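Local structure of imidazoleglycerol-phosphate dehydratase (Pyrococcus furiosus, 5DNX) at residues Thr75-Ala80 with Ser92-Asn97; Arg98-Val103 with Arg131-Ile136. The protein catalyses the dehydration of imidazoleglycerol phosphate to 3-(imidazol-4-yl)-2-oxopropyl phosphate and water, the sixth step of histidine biosynthesis. All blocks are in the same frame, centred on the assembly; numbering follows the deposited sequence.

Interaction 1 (Thr75-Ala80 with Ser92-Asn97). With 5LD ([(2R)-2-hydroxy-3-(1H-1,2,4-triazol-1-yl)propyl]phosphonic acid), chain H.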
loop_
_atom_site.group_PDB
_atom_site.type_symbol
_atom_site.label_atom_id
_atom_site.label_comp_id
_atom_site.label_asym_id
_atom_site.label_seq_id
_atom_site.Cartn_x
_atom_site.Cartn_y
_atom_site.Cartn_z
ATOM N N THR A 75 -29.471 -13.371 -42.471
ATOM C CA THR A 75 -28.312 -12.472 -42.433
ATOM C C THR A 75 -27.347 -12.842 -41.297
ATOM O O THR A 75 -26.146 -12.599 -41.392
ATOM C CB THR A 75 -28.816 -11.011 -42.356
ATOM O OG1 THR A 75 -29.361 -10.662 -43.636
ATOM C CG2 THR A 75 -27.706 -10.023 -42.073
ATOM N N ARG A 76 -27.909 -13.406 -40.242
ATOM C CA ARG A 76 -27.190 -14.012 -39.075
ATOM C C ARG A 76 -26.662 -13.002 -38.054
ATOM O O ARG A 76 -26.867 -13.180 -36.843
ATOM C CB ARG A 76 -26.023 -14.927 -39.511
ATOM C CG ARG A 76 -25.233 -15.501 -38.364
ATOM C CD ARG A 76 -24.080 -16.355 -38.883
ATOM N NE ARG A 76 -23.268 -16.823 -37.767
ATOM C CZ ARG A 76 -22.155 -17.543 -37.871
ATOM N NH1 ARG A 76 -21.692 -17.938 -39.057
ATOM N NH2 ARG A 76 -21.503 -17.858 -36.765
ATOM N N PHE A 77 -25.932 -12.000 -38.543
ATOM C CA PHE A 77 -25.291 -11.000 -37.687
ATOM C C PHE A 77 -26.116 -9.727 -37.637
ATOM O O PHE A 77 -26.634 -9.246 -38.664
ATOM C CB PHE A 77 -23.904 -10.696 -38.210
ATOM C CG PHE A 77 -22.962 -11.850 -38.101
ATOM C CD1 PHE A 77 -22.429 -12.187 -36.878
ATOM C CD2 PHE A 77 -22.642 -12.629 -39.206
ATOM C CE1 PHE A 77 -21.534 -13.243 -36.753
ATOM C CE2 PHE A 77 -21.763 -13.701 -39.081
ATOM C CZ PHE A 77 -21.213 -14.009 -37.854
ATOM N N GLY A 78 -26.247 -9.146 -36.440
ATOM C CA GLY A 78 -26.800 -7.815 -36.321
ATOM C C GLY A 78 -26.310 -7.155 -35.043
ATOM O O GLY A 78 -26.152 -7.830 -34.019
ATOM N N ASN A 79 -26.058 -5.853 -35.134
ATOM C CA ASN A 79 -25.593 -5.049 -33.997
ATOM C C ASN A 79 -26.445 -3.824 -33.831
ATOM O O ASN A 79 -27.042 -3.335 -34.790
ATOM C CB ASN A 79 -24.173 -4.579 -34.227
ATOM C CG ASN A 79 -23.199 -5.720 -34.365
ATOM O OD1 ASN A 79 -23.160 -6.637 -33.537
ATOM N ND2 ASN A 79 -22.391 -5.662 -35.404
ATOM N N ALA A 80 -26.448 -3.280 -32.622
ATOM C CA ALA A 80 -27.010 -1.940 -32.373
ATOM C C ALA A 80 -26.204 -1.278 -31.275
ATOM O O ALA A 80 -25.760 -1.943 -30.351
ATOM C CB ALA A 80 -28.452 -2.047 -31.973
ATOM N N SER A 92 -24.937 -7.014 -29.549
ATOM C CA SER A 92 -24.342 -7.716 -30.691
ATOM C C SER A 92 -24.866 -9.130 -30.726
ATOM O O SER A 92 -24.770 -9.854 -29.732
ATOM C CB SER A 92 -22.796 -7.688 -30.587
ATOM O OG SER A 92 -22.172 -8.249 -31.729
ATOM N N VAL A 93 -25.444 -9.510 -31.874
ATOM C CA VAL A 93 -26.124 -10.793 -32.015
ATOM C C VAL A 93 -25.520 -11.564 -33.178
ATOM O O VAL A 93 -25.229 -10.997 -34.235
ATOM C CB VAL A 93 -27.640 -10.596 -32.242
ATOM C CG1 VAL A 93 -28.327 -11.906 -32.614
ATOM C CG2 VAL A 93 -28.294 -9.958 -31.021
ATOM N N ASP A 94 -25.359 -12.872 -32.960
ATOM C CA ASP A 94 -25.000 -13.815 -34.011
ATOM C C ASP A 94 -25.962 -14.972 -33.880
ATOM O O ASP A 94 -25.894 -15.722 -32.894
ATOM C CB ASP A 94 -23.551 -14.261 -33.833
ATOM C CG ASP A 94 -23.163 -15.416 -34.713
ATOM O OD1 ASP A 94 -24.003 -15.875 -35.529
ATOM O OD2 ASP A 94 -22.012 -15.891 -34.578
ATOM N N ILE A 95 -26.857 -15.137 -34.853
ATOM C CA ILE A 95 -27.757 -16.284 -34.854
ATOM C C ILE A 95 -26.960 -17.528 -35.313
ATOM O O ILE A 95 -27.049 -18.002 -36.442
ATOM C CB ILE A 95 -29.047 -16.024 -35.658
ATOM C CG1 ILE A 95 -29.762 -14.750 -35.149
ATOM C CG2 ILE A 95 -29.974 -17.232 -35.550
ATOM C CD1 ILE A 95 -30.940 -14.333 -36.023
ATOM N N SER A 96 -26.189 -18.037 -34.370
ATOM C CA SER A 96 -25.088 -18.967 -34.587
ATOM C C SER A 96 -25.433 -20.431 -34.420
ATOM O O SER A 96 -24.611 -21.277 -34.736
ATOM C CB SER A 96 -24.024 -18.653 -33.517
ATOM O OG SER A 96 -24.639 -18.775 -32.231
ATOM N N ASN A 97 -26.600 -20.719 -33.844
ATOM C CA ASN A 97 -26.905 -22.029 -33.314
ATOM C C ASN A 97 -25.979 -22.468 -32.159
ATOM O O ASN A 97 -25.842 -23.654 -31.880
ATOM C CB ASN A 97 -26.933 -23.073 -34.442
ATOM C CG ASN A 97 -27.812 -24.249 -34.112
ATOM O OD1 ASN A 97 -28.789 -24.117 -33.399
ATOM N ND2 ASN A 97 -27.439 -25.427 -34.597
HETATM O O10 5LD H . -19.646 -19.840 -39.097
HETATM P P9 5LD H . -18.924 -20.304 -37.846
HETATM O O11 5LD H . -18.684 -19.140 -36.876
HETATM O O12 5LD H . -19.686 -21.435 -37.167
HETATM C C8 5LD H . -17.312 -20.874 -38.394
HETATM C C7 5LD H . -16.247 -21.075 -37.300
HETATM O O13 5LD H . -14.999 -21.436 -37.887
HETATM C C6 5LD H . -16.572 -22.233 -36.366
HETATM N N2 5LD H . -15.883 -22.157 -35.073
HETATM N N1 5LD H . -14.497 -21.930 -35.050
HETATM C C5 5LD H . -14.201 -21.946 -33.721
HETATM N N4 5LD H . -15.327 -22.119 -32.991
HETATM C C3 5LD H . -16.365 -22.277 -33.856
HETATM O O HOH W 1 -23.188 -9.116 -34.926
#
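Asp94 OD1 and O10 of the bound triazole phosphonate both meet the guanidinium of Arg76 at its edge, in its plane. Phe77 CZ lies over one guanidinium face, offset toward the rim. In turn, Arg76 CG lies over one face of the Phe77 ring, again near the rim. Arg76 holds Asp94 side-on in a salt bridge. Arg76 NE donates to Asp94 OD1 at 2.5 Å. Arg76 NH2 donates to Asp94 OD2 at 3.0 Å, on its syn lone pair. The guanidinium and carboxylate planes are 40° apart. The extended Arg76 chain, with CG anti to the backbone N (chi1 177°), carries NH1 to phosphonate O10 (2.8 Å) and NH2 to O11 (3.1 Å). Asp94 probably helps to position this phosphonate-binding arginine. The backbones belong to the antiparallel hairpin of strands 77-84 and 87-94. Gly78 and Val93 form a hydrogen-bonded pair between the non-hydrogen-bonded pairs Phe77-Asp94 and Asn79-Ser92. Beyond the strand, Ile95 N donates to Arg76 O. Phe77 CE1 packs 3.4 Å from Asp94 CG. Further along that face, Ser92 OG donates to Asn79 OD1 at 2.6 Å, while Asn79 ND2 bonds to Ile81 O of a second subunit. Val93 points to the other face, against helix 144-162.

Interaction 2 (Arg98-Val103 with Arg131-Ile136). With 5LD ([(2R)-2-hydroxy-3-(1H-1,2,4-triazol-1-yl)propyl]phosphonic acid), chain H.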
loop_
_atom_site.group_PDB
_atom_site.type_symbol
_atom_site.label_atom_id
_atom_site.label_comp_id
_atom_site.label_asym_id
_atom_site.label_seq_id
_atom_site.Cartn_x
_atom_site.Cartn_y
_atom_site.Cartn_z
ATOM N N ARG A 98 -25.351 -21.511 -31.479
ATOM C CA ARG A 98 -24.515 -21.785 -30.320
ATOM C C ARG A 98 -24.994 -20.922 -29.154
ATOM O O ARG A 98 -24.469 -19.842 -28.965
ATOM C CB ARG A 98 -23.051 -21.449 -30.623
ATOM C CG ARG A 98 -22.393 -22.407 -31.592
ATOM C CD ARG A 98 -20.898 -22.118 -31.730
ATOM N NE ARG A 98 -20.579 -20.811 -32.340
ATOM C CZ ARG A 98 -20.189 -20.616 -33.608
ATOM N NH1 ARG A 98 -20.080 -21.636 -34.467
ATOM N NH2 ARG A 98 -19.878 -19.400 -34.004
ATOM N N PRO A 99 -25.987 -21.386 -28.376
ATOM C CA PRO A 99 -26.540 -20.523 -27.300
ATOM C C PRO A 99 -25.460 -19.979 -26.382
ATOM O O PRO A 99 -24.625 -20.730 -25.861
ATOM C CB PRO A 99 -27.472 -21.465 -26.531
ATOM C CG PRO A 99 -27.878 -22.458 -27.542
ATOM C CD PRO A 99 -26.755 -22.620 -28.514
ATOM N N TYR A 100 -25.490 -18.675 -26.191
ATOM C CA TYR A 100 -24.567 -17.983 -25.312
ATOM C C TYR A 100 -25.114 -16.586 -25.036
ATOM O O TYR A 100 -25.580 -15.916 -25.954
ATOM C CB TYR A 100 -23.237 -17.825 -26.028
ATOM C CG TYR A 100 -22.172 -17.098 -25.223
ATOM C CD1 TYR A 100 -21.402 -17.767 -24.278
ATOM C CD2 TYR A 100 -21.973 -15.730 -25.386
ATOM C CE1 TYR A 100 -20.440 -17.086 -23.525
ATOM C CE2 TYR A 100 -20.988 -15.052 -24.670
ATOM C CZ TYR A 100 -20.241 -15.738 -23.731
ATOM O OH TYR A 100 -19.297 -15.039 -23.023
ATOM N N ALA A 101 -25.003 -16.137 -23.792
ATOM C CA ALA A 101 -25.303 -14.760 -23.454
ATOM C C ALA A 101 -24.222 -14.212 -22.562
ATOM O O ALA A 101 -23.771 -14.918 -21.666
ATOM C CB ALA A 101 -26.657 -14.672 -22.755
ATOM N N ASN A 102 -23.799 -12.971 -22.814
ATOM C CA ASN A 102 -22.938 -12.246 -21.869
ATOM C C ASN A 102 -23.557 -10.883 -21.711
ATOM O O ASN A 102 -23.504 -10.067 -22.635
ATOM C CB ASN A 102 -21.530 -12.156 -22.415
ATOM C CG ASN A 102 -20.594 -11.379 -21.511
ATOM O OD1 ASN A 102 -21.008 -10.560 -20.703
ATOM N ND2 ASN A 102 -19.324 -11.651 -21.643
ATOM N N VAL A 103 -24.166 -10.660 -20.551
ATOM C CA VAL A 103 -24.789 -9.383 -20.224
ATOM C C VAL A 103 -23.904 -8.699 -19.210
ATOM O O VAL A 103 -23.783 -9.161 -18.081
ATOM C CB VAL A 103 -26.210 -9.579 -19.675
ATOM C CG1 VAL A 103 -26.849 -8.236 -19.314
ATOM C CG2 VAL A 103 -27.057 -10.321 -20.704
ATOM N N ARG A 131 -31.422 -19.866 -30.291
ATOM C CA ARG A 131 -30.133 -20.554 -30.523
ATOM C C ARG A 131 -29.146 -19.587 -31.138
ATOM O O ARG A 131 -28.861 -19.610 -32.331
ATOM C CB ARG A 131 -30.272 -21.884 -31.290
ATOM C CG ARG A 131 -31.373 -22.755 -30.702
ATOM C CD ARG A 131 -31.372 -24.183 -31.242
ATOM N NE ARG A 131 -31.392 -24.233 -32.698
ATOM C CZ ARG A 131 -32.470 -24.284 -33.487
ATOM N NH1 ARG A 131 -33.696 -24.261 -33.006
ATOM N NH2 ARG A 131 -32.297 -24.357 -34.796
ATOM N N ALA A 132 -28.702 -18.663 -30.288
ATOM C CA ALA A 132 -27.934 -17.526 -30.726
ATOM C C ALA A 132 -26.910 -17.121 -29.662
ATOM O O ALA A 132 -27.039 -17.444 -28.470
ATOM C CB ALA A 132 -28.881 -16.362 -31.032
ATOM N N THR A 133 -25.928 -16.379 -30.132
ATOM C CA THR A 133 -24.933 -15.701 -29.344
ATOM C C THR A 133 -25.391 -14.247 -29.154
ATOM O O THR A 133 -25.644 -13.532 -30.134
ATOM C CB THR A 133 -23.607 -15.701 -30.137
ATOM O OG1 THR A 133 -23.222 -17.045 -30.487
ATOM C CG2 THR A 133 -22.475 -14.971 -29.357
ATOM N N ILE A 134 -25.479 -13.798 -27.901
ATOM C CA ILE A 134 -25.933 -12.434 -27.588
ATOM C C ILE A 134 -25.010 -11.764 -26.581
ATOM O O ILE A 134 -24.830 -12.273 -25.476
ATOM C CB ILE A 134 -27.383 -12.416 -27.052
ATOM C CG1 ILE A 134 -28.348 -13.145 -28.019
ATOM C CG2 ILE A 134 -27.823 -10.979 -26.793
ATOM C CD1 ILE A 134 -29.791 -13.156 -27.536
ATOM N N HIS A 135 -24.419 -10.635 -26.983
ATOM C CA HIS A 135 -23.659 -9.758 -26.098
ATOM C C HIS A 135 -24.474 -8.479 -25.832
ATOM O O HIS A 135 -24.979 -7.860 -26.754
ATOM C CB HIS A 135 -22.339 -9.357 -26.751
ATOM C CG HIS A 135 -21.300 -10.422 -26.716
ATOM N ND1 HIS A 135 -20.363 -10.507 -25.705
ATOM C CD2 HIS A 135 -21.041 -11.439 -27.563
ATOM C CE1 HIS A 135 -19.579 -11.550 -25.928
ATOM N NE2 HIS A 135 -19.966 -12.128 -27.050
ATOM N N ILE A 136 -24.581 -8.112 -24.572
ATOM C CA ILE A 136 -25.116 -6.833 -24.134
ATOM C C ILE A 136 -23.984 -6.218 -23.329
ATOM O O ILE A 136 -23.597 -6.784 -22.307
ATOM C CB ILE A 136 -26.387 -6.953 -23.313
ATOM C CG1 ILE A 136 -27.463 -7.680 -24.173
ATOM C CG2 ILE A 136 -26.849 -5.567 -22.917
ATOM C CD1 ILE A 136 -28.876 -7.610 -23.695
HETATM O O10 5LD H . -19.646 -19.840 -39.097
HETATM P P9 5LD H . -18.924 -20.304 -37.846
HETATM O O11 5LD H . -18.684 -19.140 -36.876
HETATM O O12 5LD H . -19.686 -21.435 -37.167
HETATM C C8 5LD H . -17.312 -20.874 -38.394
HETATM C C7 5LD H . -16.247 -21.075 -37.300
HETATM O O13 5LD H . -14.999 -21.436 -37.887
HETATM C C6 5LD H . -16.572 -22.233 -36.366
HETATM N N2 5LD H . -15.883 -22.157 -35.073
HETATM N N1 5LD H . -14.497 -21.930 -35.050
HETATM C C5 5LD H . -14.201 -21.946 -33.721
HETATM N N4 5LD H . -15.327 -22.119 -32.991
HETATM C C3 5LD H . -16.365 -22.277 -33.856
HETATM O O HOH W 2 -20.900 -16.928 -32.256
HETATM O O HOH W 3 -20.718 -8.643 -23.450
#
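Asn102 O accepts from two donors: Ile136 N at 3.0 Å and a water at 3.2 Å. The same water is hydrogen-bonded to His135 ND1 at 2.9 Å, at the edge of the imidazole and in its plane. It therefore links the backbone of one strand to a side chain of the other. At the far side of the ring, NE2 is hydrogen-bonded to Asp85 O of a second subunit. The imidazole is held from two directions. Tyr100 crosses it obliquely, with CE2 3.9 Å from His135 NE2 and the ring planes 48° apart. Asn102 CB also touches the imidazole. The strands run parallel and in register, from Tyr100 beside Thr133 to Val103 beside Ile136. Four N-H...O bonds join the segments, starting with Tyr100 N to Ala132 O.

Ahead of the strand, Arg98 turns to the ligand. A bend about the CG-CD bond (chi3 -65°) brings the guanidinium to the phosphonate. Arg98 NH1 donates to phosphonate O12 at 2.7 Å, and Arg98 NH2 to O11 at 3.1 Å. Triazole C3 lies over one face of this group. Arg98 NE forms a salt bridge with Asp85 of the second subunit, which probably helps to fix the rotation of the guanidinium. NH2 also donates to a water that is hydrogen-bonded to Thr133 OG1 at 2.9 Å; this hydroxyl has a further partner in Ser96 OG.

The two strands and helix 116-130 form a beta-alpha-beta unit, consistent with the S5-like fold of the family. Ala101 and Val103 face helix 116-130, Ile134 packs on helix 144-162, and Ile136 touches both helices. Strand 133-140 lies between strands 87-94 and 100-104.

Overall arrangement
From the N terminus, the chain first reaches interaction 1, where the hairpin of strands 77-84 and 87-94 closes a loop of 11 residues. Interaction 2 then opens straight after it, at Arg98. It closes over 27 residues, including helix 116-130, when strand 133-140 comes back beside strand 100-104. The contacts follow in series and neither nests in the other. Strand 133-140 slots in beside strand 87-94, so both contacts lie in one mixed sheet with the order 77-84, 87-94, 133-140, 100-104. Asn97 OD1 and Arg131 NE, 2.7 Å apart, probably form a hydrogen bond that links the two contacts. Both contacts border the same phosphonate site, which Lys153 of the second subunit also reaches.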